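Local coordinates for OBG-type G domain-containing protein (Pyrococcus horikoshii, PDB 2E87), which is of unknown cellular role but holds GDP in its nucleotide pocket and probably works as a GTP-binding protein of the Obg type, at residues A[171-176]-A[224-228]; A[208-212]-A[327-331]; A[250-256]-A[283-289]. One frame throughout, in Å; residues are numbered along the deposited sequence.

Interaction 1 of 3, residues A[171-176]-A[224-228]; sequences VIAGHP and LLDRP
The imidazole of His-175 meets Asp-226 at the backbone, where CD2 of His-175 comes within 3.8 Å of Asp-226 O by an oblique approach. At its edge, in the ring plane, sits Pro-176 CD. The ring also stacks with that of Phe-262. The other flat group is the carboxylate of Asp-226. Its OD1 takes a bond of 2.7 Å from Arg-227 NH2, which stands above the carboxylate plane, and another from the backbone N of Gly-223. The companion bond from Arg-227 NE to Asp-226 OD2 is weak, but it completes a salt bridge. OD1 thus has two donors, while OD2 takes the weak bond. Asp-226 has CG between its backbone N and carbonyl carbon (chi1 62°), which leaves OD1 beside Pro-176 CG, with the two side chains crossing at about a right angle.

This is the P-loop of a GTPase meeting the loop that follows the DTPG motif, the start of switch II. Strand 169-173 runs into the P-loop, which cradles the GDP phosphates. Gly-174 N gives a nearly straight hydrogen bond of 3.3 Å to Leu-225 O. Gly-174 O accepts a hydrogen bond from Lys-180 NZ and also faces Asp-226 CA, 3.3 Å away, in a CA-H...O contact. With its backbone angles, any side chain at Gly-174 would run into the carbonyl O of Ala-173.

On the strand side the contact is apolar. Leu-225 CB rests 3.8 Å from Ala-173 CB. Leu-225 CD1 reaches on to Val-171 CG1 at 4.1 Å, and these two side chains cross almost perpendicularly, while Val-274 of helix 264-277 also touches Leu-225.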
# COMPACT_ATOMS: atom_id res chain seq x y z
N VAL A 171 4.98 -14.95 -10.34
CA VAL A 171 5.00 -13.75 -11.19
C VAL A 171 5.42 -14.16 -12.60
O VAL A 171 6.53 -14.65 -12.80
CB VAL A 171 6.00 -12.69 -10.62
CG1 VAL A 171 6.05 -11.49 -11.51
CG2 VAL A 171 5.59 -12.28 -9.21
N ILE A 172 4.52 -13.96 -13.57
CA ILE A 172 4.77 -14.30 -14.96
C ILE A 172 5.32 -13.11 -15.77
O ILE A 172 4.67 -12.07 -15.87
CB ILE A 172 3.47 -14.84 -15.63
CG1 ILE A 172 2.96 -16.05 -14.85
CG2 ILE A 172 3.74 -15.25 -17.09
CD1 ILE A 172 1.55 -16.51 -15.28
N ALA A 173 6.51 -13.29 -16.33
CA ALA A 173 7.19 -12.24 -17.11
C ALA A 173 7.42 -12.61 -18.59
O ALA A 173 7.22 -13.75 -19.01
CB ALA A 173 8.52 -11.89 -16.45
N GLY A 174 7.85 -11.63 -19.38
CA GLY A 174 8.12 -11.86 -20.78
C GLY A 174 7.55 -10.73 -21.61
O GLY A 174 6.70 -9.98 -21.13
N HIS A 175 8.02 -10.61 -22.85
CA HIS A 175 7.57 -9.57 -23.77
C HIS A 175 6.07 -9.61 -24.00
O HIS A 175 5.37 -10.57 -23.64
CB HIS A 175 8.26 -9.71 -25.13
CG HIS A 175 9.58 -9.02 -25.22
ND1 HIS A 175 10.78 -9.70 -25.11
CD2 HIS A 175 9.90 -7.72 -25.38
CE1 HIS A 175 11.78 -8.84 -25.21
NE2 HIS A 175 11.28 -7.63 -25.37
N PRO A 176 5.54 -8.57 -24.64
CA PRO A 176 4.11 -8.54 -24.90
C PRO A 176 3.77 -9.62 -25.91
O PRO A 176 4.58 -9.93 -26.79
CB PRO A 176 3.89 -7.14 -25.48
CG PRO A 176 5.04 -6.34 -24.87
CD PRO A 176 6.17 -7.30 -25.03
N LEU A 224 5.06 -4.04 -16.96
CA LEU A 224 6.04 -4.04 -15.88
C LEU A 224 7.30 -4.86 -16.20
O LEU A 224 8.42 -4.35 -16.14
CB LEU A 224 5.37 -4.56 -14.60
CG LEU A 224 4.10 -3.83 -14.09
CD1 LEU A 224 3.52 -4.54 -12.86
CD2 LEU A 224 4.43 -2.36 -13.73
N LEU A 225 7.12 -6.14 -16.54
CA LEU A 225 8.27 -6.98 -16.83
C LEU A 225 8.25 -7.45 -18.27
O LEU A 225 8.71 -8.55 -18.58
CB LEU A 225 8.31 -8.17 -15.87
CG LEU A 225 8.65 -7.79 -14.42
CD1 LEU A 225 8.62 -9.02 -13.56
CD2 LEU A 225 10.03 -7.13 -14.36
N ASP A 226 7.74 -6.59 -19.14
CA ASP A 226 7.63 -6.90 -20.56
C ASP A 226 8.41 -5.90 -21.40
O ASP A 226 8.17 -5.75 -22.60
CB ASP A 226 6.16 -6.88 -20.99
CG ASP A 226 5.52 -5.53 -20.82
OD1 ASP A 226 4.34 -5.36 -21.19
OD2 ASP A 226 6.22 -4.63 -20.31
N ARG A 227 9.35 -5.21 -20.77
CA ARG A 227 10.18 -4.23 -21.46
C ARG A 227 11.39 -3.86 -20.62
O ARG A 227 11.38 -4.00 -19.40
CB ARG A 227 9.37 -2.99 -21.79
CG ARG A 227 8.92 -2.22 -20.59
CD ARG A 227 7.69 -1.42 -20.94
NE ARG A 227 6.63 -2.30 -21.42
CZ ARG A 227 5.40 -1.91 -21.69
NH1 ARG A 227 5.05 -0.64 -21.53
NH2 ARG A 227 4.50 -2.79 -22.13
N PRO A 228 12.47 -3.39 -21.27
CA PRO A 228 13.69 -2.99 -20.58
C PRO A 228 13.39 -2.14 -19.35
O PRO A 228 12.69 -1.14 -19.45
CB PRO A 228 14.45 -2.21 -21.65
CG PRO A 228 14.06 -2.91 -22.89
CD PRO A 228 12.57 -3.08 -22.71

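Interaction 2 of 3, residues A[208-212]-A[327-331]; sequences QFEDG and KEEII
Lys-327 NZ stands over a face of the Phe-209 ring, 4.2 Å from its centroid and 27° off its normal. This cation-pi contact is the polar link between the segments. On the same face, Lys-327 CG makes a CH-pi contact, displaced toward the rim. The lysine chain therefore lies over the ring, and the two side chains slide past each other in opposite directions. Its last bend (chi4 75°) turns NZ back over the inner end of the ring, near CB and CG of Phe-209. Ile-331 N is hydrogen-bonded to Lys-327 O at 3.0 Å. This ordinary helical bond sets the two residues one turn apart, and both side chains meet strand 208-211: Lys-327 at Phe-209, Ile-331 at Phe-209 and Asp-211.

The rim of the same ring is met by two isoleucines. Ile-330 CG2 comes to 3.7 Å from Phe-209 CZ, near the ring plane. Ile-331 CG1 lies 4.0 Å from Phe-209 CE1, again at the edge. Without the ring, as with an alanine here, the Lys-327 ammonium would probably lose its aromatic partner and a gap would open beside Ile-330 and Ile-331. Two residues further along the strand, Asp-211 crosses Ile-331 at about a right angle. Its OD2 sits 3.7 Å from Ile-331 CG2 and has a long, weak ion pair with Arg-335 of the same helix.

The contact is plain packing of a helix on a sheet, away from the nucleotide. The axes of strand 208-211 and helix 327-331 approach to 10.7 Å and cross at 73°. Strand 204-211 pairs antiparallel with strand 214-220, whose Tyr-216 and Ile-218 also touch Phe-209. Helix 323-350 extends across the sheet to strands 249-254 and 283-287, where Ile-330 touches Ile-251 and Glu-329 touches Leu-284.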
# COMPACT_ATOMS: atom_id res chain seq x y z
N GLN A 208 -5.62 -17.52 -8.97
CA GLN A 208 -5.31 -18.44 -7.89
C GLN A 208 -5.65 -19.85 -8.30
O GLN A 208 -6.61 -20.08 -9.03
CB GLN A 208 -6.15 -18.10 -6.65
CG GLN A 208 -5.46 -17.30 -5.57
CD GLN A 208 -6.29 -17.26 -4.28
OE1 GLN A 208 -6.81 -18.29 -3.82
NE2 GLN A 208 -6.40 -16.07 -3.68
N PHE A 209 -4.84 -20.80 -7.86
CA PHE A 209 -5.17 -22.18 -8.11
C PHE A 209 -4.89 -22.91 -6.80
O PHE A 209 -3.93 -22.59 -6.10
CB PHE A 209 -4.41 -22.75 -9.31
CG PHE A 209 -3.00 -23.13 -9.04
CD1 PHE A 209 -2.70 -24.30 -8.37
CD2 PHE A 209 -1.96 -22.36 -9.54
CE1 PHE A 209 -1.39 -24.71 -8.21
CE2 PHE A 209 -0.65 -22.76 -9.38
CZ PHE A 209 -0.37 -23.93 -8.71
N GLU A 210 -5.76 -23.84 -6.46
CA GLU A 210 -5.62 -24.56 -5.22
C GLU A 210 -5.09 -25.97 -5.41
O GLU A 210 -5.44 -26.64 -6.38
CB GLU A 210 -6.99 -24.58 -4.53
CG GLU A 210 -7.00 -25.15 -3.11
CD GLU A 210 -8.33 -24.92 -2.39
OE1 GLU A 210 -9.39 -25.35 -2.91
OE2 GLU A 210 -8.32 -24.31 -1.30
N ASP A 211 -4.21 -26.39 -4.53
CA ASP A 211 -3.68 -27.74 -4.56
C ASP A 211 -3.78 -28.23 -3.13
O ASP A 211 -3.10 -27.71 -2.24
CB ASP A 211 -2.23 -27.80 -5.02
CG ASP A 211 -1.73 -29.22 -5.10
OD1 ASP A 211 -2.34 -30.01 -5.87
OD2 ASP A 211 -0.75 -29.56 -4.41
N GLY A 212 -4.60 -29.25 -2.91
CA GLY A 212 -4.80 -29.75 -1.57
C GLY A 212 -5.61 -28.63 -0.93
O GLY A 212 -6.65 -28.24 -1.47
N LYS A 327 2.26 -26.44 -13.60
CA LYS A 327 1.54 -26.46 -12.33
C LYS A 327 2.31 -27.36 -11.37
O LYS A 327 2.54 -27.00 -10.22
CB LYS A 327 0.14 -27.02 -12.56
CG LYS A 327 -0.91 -26.52 -11.60
CD LYS A 327 -2.22 -27.26 -11.82
CE LYS A 327 -3.40 -26.52 -11.21
NZ LYS A 327 -3.77 -25.33 -12.03
N GLU A 328 2.70 -28.52 -11.87
CA GLU A 328 3.45 -29.48 -11.08
C GLU A 328 4.69 -28.81 -10.53
O GLU A 328 4.96 -28.86 -9.33
CB GLU A 328 3.89 -30.67 -11.93
CG GLU A 328 2.86 -31.78 -12.16
CD GLU A 328 3.37 -32.84 -13.15
OE1 GLU A 328 4.51 -33.35 -12.97
OE2 GLU A 328 2.62 -33.18 -14.10
N GLU A 329 5.46 -28.19 -11.42
CA GLU A 329 6.70 -27.54 -11.04
C GLU A 329 6.48 -26.37 -10.07
O GLU A 329 7.33 -26.11 -9.21
CB GLU A 329 7.45 -27.07 -12.29
CG GLU A 329 8.83 -26.50 -12.03
CD GLU A 329 9.72 -27.45 -11.25
OE1 GLU A 329 9.77 -28.65 -11.61
OE2 GLU A 329 10.39 -27.00 -10.29
N ILE A 330 5.34 -25.69 -10.20
CA ILE A 330 5.02 -24.56 -9.31
C ILE A 330 4.86 -25.12 -7.91
O ILE A 330 5.47 -24.63 -6.96
CB ILE A 330 3.70 -23.88 -9.71
CG1 ILE A 330 3.89 -23.11 -11.01
CG2 ILE A 330 3.19 -22.99 -8.58
CD1 ILE A 330 2.62 -22.46 -11.53
N ILE A 331 4.04 -26.15 -7.81
CA ILE A 331 3.76 -26.82 -6.56
C ILE A 331 5.01 -27.35 -5.89
O ILE A 331 5.18 -27.20 -4.68
CB ILE A 331 2.78 -27.97 -6.77
CG1 ILE A 331 1.43 -27.42 -7.22
CG2 ILE A 331 2.66 -28.78 -5.49
CD1 ILE A 331 0.61 -28.36 -8.03

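Interaction 3 of 3, residues A[250-256]-A[283-289]; sequences IIYIFDP and FLVVINK. With GDP (guanosine-5'-diphosphate), chain F.
Asp-255 carries its CG opposite the backbone N (chi1 171°), and Lys-289 bends at chi2 (89°) and again at chi4. Together these torsions bring Lys-289 NZ to Asp-255 OD2 in a salt bridge of 2.8 Å. NZ lies well above the carboxylate plane, 67° out of it. NZ also makes a weak bond to Asn-177 O. Asp-255 OD2 also accepts from Cys-260 N, and OD1 is bonded to Ser-257 OG. The CD of Lys-289 packs 3.4 Å from Asp-255 OD1.

Leading up to this pair in the chain, strands 250-254 and 283-287 run parallel, joined by the beta-alpha-beta crossover through helix 264-277. Five backbone hydrogen bonds tie them, from Leu-284 N to Ile-250 O through to Asn-288 N to Phe-254 O at 3.0 Å. At the far end, Ile-250 CB sits over the centre of the Phe-283 ring, 3.9 Å from its centroid. Val-285 CG1 meets the Phe-254 ring at its edge, 3.6 Å from CD1.

Asn-288 and Lys-289 open the NKxD motif of GTPases, which Asp-291 completes. Asn-288 ND2 is 3.3 Å from GDP N7. It is positioned by bonds from ND2 to Val-178 O and from Ala-317 N to OD1. The Lys-289 chain lies over one face of the guanine, CE 3.7 Å from GDP C4. The buried ion pair with Asp-255 is likely to keep Lys-289 charged, and probably helps to hold the chain over the base.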
# COMPACT_ATOMS: atom_id res chain seq x y z
N ILE A 250 9.39 -16.69 -10.19
CA ILE A 250 9.19 -15.99 -11.44
C ILE A 250 9.21 -16.96 -12.60
O ILE A 250 10.15 -17.73 -12.76
CB ILE A 250 10.29 -14.94 -11.65
CG1 ILE A 250 10.05 -13.75 -10.71
CG2 ILE A 250 10.32 -14.50 -13.09
CD1 ILE A 250 11.05 -12.63 -10.88
N ILE A 251 8.14 -16.94 -13.39
CA ILE A 251 8.03 -17.77 -14.59
C ILE A 251 8.33 -16.84 -15.76
O ILE A 251 7.65 -15.84 -15.96
CB ILE A 251 6.62 -18.35 -14.81
CG1 ILE A 251 6.33 -19.48 -13.82
CG2 ILE A 251 6.52 -18.91 -16.22
CD1 ILE A 251 4.91 -20.01 -13.91
N TYR A 252 9.36 -17.17 -16.53
CA TYR A 252 9.71 -16.35 -17.67
C TYR A 252 9.37 -17.08 -18.95
O TYR A 252 9.91 -18.16 -19.21
CB TYR A 252 11.20 -16.02 -17.67
CG TYR A 252 11.51 -14.87 -18.58
CD1 TYR A 252 11.54 -13.57 -18.08
CD2 TYR A 252 11.65 -15.06 -19.95
CE1 TYR A 252 11.69 -12.48 -18.93
CE2 TYR A 252 11.81 -13.97 -20.81
CZ TYR A 252 11.83 -12.68 -20.29
OH TYR A 252 11.98 -11.59 -21.11
N ILE A 253 8.47 -16.50 -19.74
CA ILE A 253 8.06 -17.11 -20.98
C ILE A 253 8.76 -16.55 -22.21
O ILE A 253 8.79 -15.33 -22.42
CB ILE A 253 6.55 -16.94 -21.23
CG1 ILE A 253 5.74 -17.46 -20.04
CG2 ILE A 253 6.16 -17.68 -22.50
CD1 ILE A 253 4.23 -17.28 -20.19
N PHE A 254 9.33 -17.45 -23.01
CA PHE A 254 9.99 -17.11 -24.28
C PHE A 254 9.02 -17.57 -25.38
O PHE A 254 8.28 -18.54 -25.18
CB PHE A 254 11.28 -17.90 -24.49
CG PHE A 254 12.46 -17.39 -23.73
CD1 PHE A 254 12.86 -18.00 -22.54
CD2 PHE A 254 13.21 -16.32 -24.21
CE1 PHE A 254 13.98 -17.56 -21.86
CE2 PHE A 254 14.33 -15.87 -23.54
CZ PHE A 254 14.72 -16.49 -22.36
N ASP A 255 9.03 -16.89 -26.52
CA ASP A 255 8.20 -17.27 -27.67
C ASP A 255 9.16 -17.50 -28.84
O ASP A 255 9.46 -16.59 -29.60
CB ASP A 255 7.20 -16.16 -28.03
CG ASP A 255 6.48 -16.44 -29.35
OD1 ASP A 255 6.59 -17.57 -29.87
OD2 ASP A 255 5.79 -15.52 -29.88
N PRO A 256 9.65 -18.74 -29.00
CA PRO A 256 10.59 -19.08 -30.08
C PRO A 256 10.09 -18.81 -31.50
O PRO A 256 10.88 -18.70 -32.42
CB PRO A 256 10.86 -20.56 -29.84
CG PRO A 256 10.62 -20.74 -28.39
CD PRO A 256 9.38 -19.91 -28.15
N PHE A 283 13.66 -18.96 -10.57
CA PHE A 283 13.08 -18.81 -11.91
C PHE A 283 12.70 -20.15 -12.54
O PHE A 283 13.33 -21.19 -12.29
CB PHE A 283 14.06 -18.11 -12.86
CG PHE A 283 14.04 -16.61 -12.79
CD1 PHE A 283 14.53 -15.94 -11.67
CD2 PHE A 283 13.58 -15.86 -13.86
CE1 PHE A 283 14.56 -14.54 -11.61
CE2 PHE A 283 13.59 -14.47 -13.82
CZ PHE A 283 14.08 -13.80 -12.69
N LEU A 284 11.65 -20.11 -13.34
CA LEU A 284 11.14 -21.26 -14.06
C LEU A 284 10.94 -20.76 -15.48
O LEU A 284 10.04 -19.96 -15.76
CB LEU A 284 9.80 -21.71 -13.48
CG LEU A 284 9.12 -22.82 -14.30
CD1 LEU A 284 10.02 -24.06 -14.33
CD2 LEU A 284 7.76 -23.16 -13.68
N VAL A 285 11.81 -21.20 -16.38
CA VAL A 285 11.73 -20.80 -17.77
C VAL A 285 10.78 -21.71 -18.54
O VAL A 285 10.86 -22.93 -18.46
CB VAL A 285 13.11 -20.87 -18.44
CG1 VAL A 285 12.99 -20.42 -19.88
CG2 VAL A 285 14.11 -20.00 -17.68
N VAL A 286 9.87 -21.09 -19.27
CA VAL A 286 8.91 -21.82 -20.06
C VAL A 286 9.10 -21.39 -21.51
O VAL A 286 9.24 -20.20 -21.80
CB VAL A 286 7.47 -21.51 -19.60
CG1 VAL A 286 6.49 -21.79 -20.71
CG2 VAL A 286 7.10 -22.36 -18.38
N ILE A 287 9.13 -22.36 -22.42
CA ILE A 287 9.26 -22.09 -23.86
C ILE A 287 7.87 -22.34 -24.45
O ILE A 287 7.47 -23.49 -24.66
CB ILE A 287 10.30 -23.02 -24.50
CG1 ILE A 287 11.64 -22.83 -23.80
CG2 ILE A 287 10.44 -22.72 -25.97
CD1 ILE A 287 12.80 -23.55 -24.46
N ASN A 288 7.14 -21.26 -24.71
CA ASN A 288 5.77 -21.33 -25.21
C ASN A 288 5.64 -21.41 -26.72
O ASN A 288 6.64 -21.39 -27.43
CB ASN A 288 4.98 -20.12 -24.69
CG ASN A 288 3.47 -20.32 -24.74
OD1 ASN A 288 2.96 -21.41 -24.44
ND2 ASN A 288 2.75 -19.27 -25.09
N LYS A 289 4.40 -21.49 -27.21
CA LYS A 289 4.14 -21.59 -28.64
C LYS A 289 4.85 -22.79 -29.31
O LYS A 289 5.25 -22.69 -30.47
CB LYS A 289 4.56 -20.30 -29.38
CG LYS A 289 3.53 -19.19 -29.44
CD LYS A 289 3.63 -18.26 -28.25
CE LYS A 289 2.66 -17.09 -28.40
NZ LYS A 289 3.07 -16.12 -29.46
PB GDP F . 0.68 -11.66 -23.09
O1B GDP F . 0.60 -10.31 -23.79
O2B GDP F . 2.21 -12.11 -22.83
O3B GDP F . -0.34 -11.96 -21.99
O3A GDP F . 0.24 -12.66 -24.25
PA GDP F . -1.16 -13.43 -24.47
O1A GDP F . -1.46 -14.34 -23.33
O2A GDP F . -2.34 -12.33 -24.65
O5' GDP F . -0.99 -14.31 -25.81
C5' GDP F . -0.74 -13.41 -26.91
C4' GDP F . -1.24 -14.05 -28.22
O4' GDP F . -0.58 -15.36 -28.41
C3' GDP F . -2.73 -14.39 -28.24
O3' GDP F . -3.66 -14.13 -29.30
C2' GDP F . -2.77 -15.79 -27.62
O2' GDP F . -3.94 -16.46 -28.12
C1' GDP F . -1.62 -16.41 -28.40
N9 GDP F . -1.07 -17.61 -27.75
C8 GDP F . -0.88 -17.82 -26.40
N7 GDP F . -0.37 -19.01 -26.20
C5 GDP F . -0.19 -19.62 -27.39
C6 GDP F . 0.33 -20.91 -27.80
O6 GDP F . 0.72 -21.72 -26.98
N1 GDP F . 0.36 -21.19 -29.15
C2 GDP F . -0.09 -20.27 -30.09
N2 GDP F . -0.04 -20.58 -31.42
N3 GDP F . -0.57 -19.09 -29.72
C4 GDP F . -0.63 -18.73 -28.40

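Overall arrangement
All three contacts join parts of the G domain, whose sheet includes strand 169-173. From the N terminus, interaction 1 closes a loop from that strand to the segment 224-228. Interaction 2 starts within that loop, at strand 204-211, and ends far downstream in helix 323-350, so the two cross. Interaction 3 opens after interaction 1 has closed, and lies wholly within the span of interaction 2. Strands 169-173 and 249-254 are sheet neighbours, so interactions 1 and 3 are joined by backbone bonds between Val-171, Ala-173 and Ile-251. Interactions 2 and 3 meet where helix 323-350 packs on the sheet. Interactions 1 and 3 reach the GDP pocket.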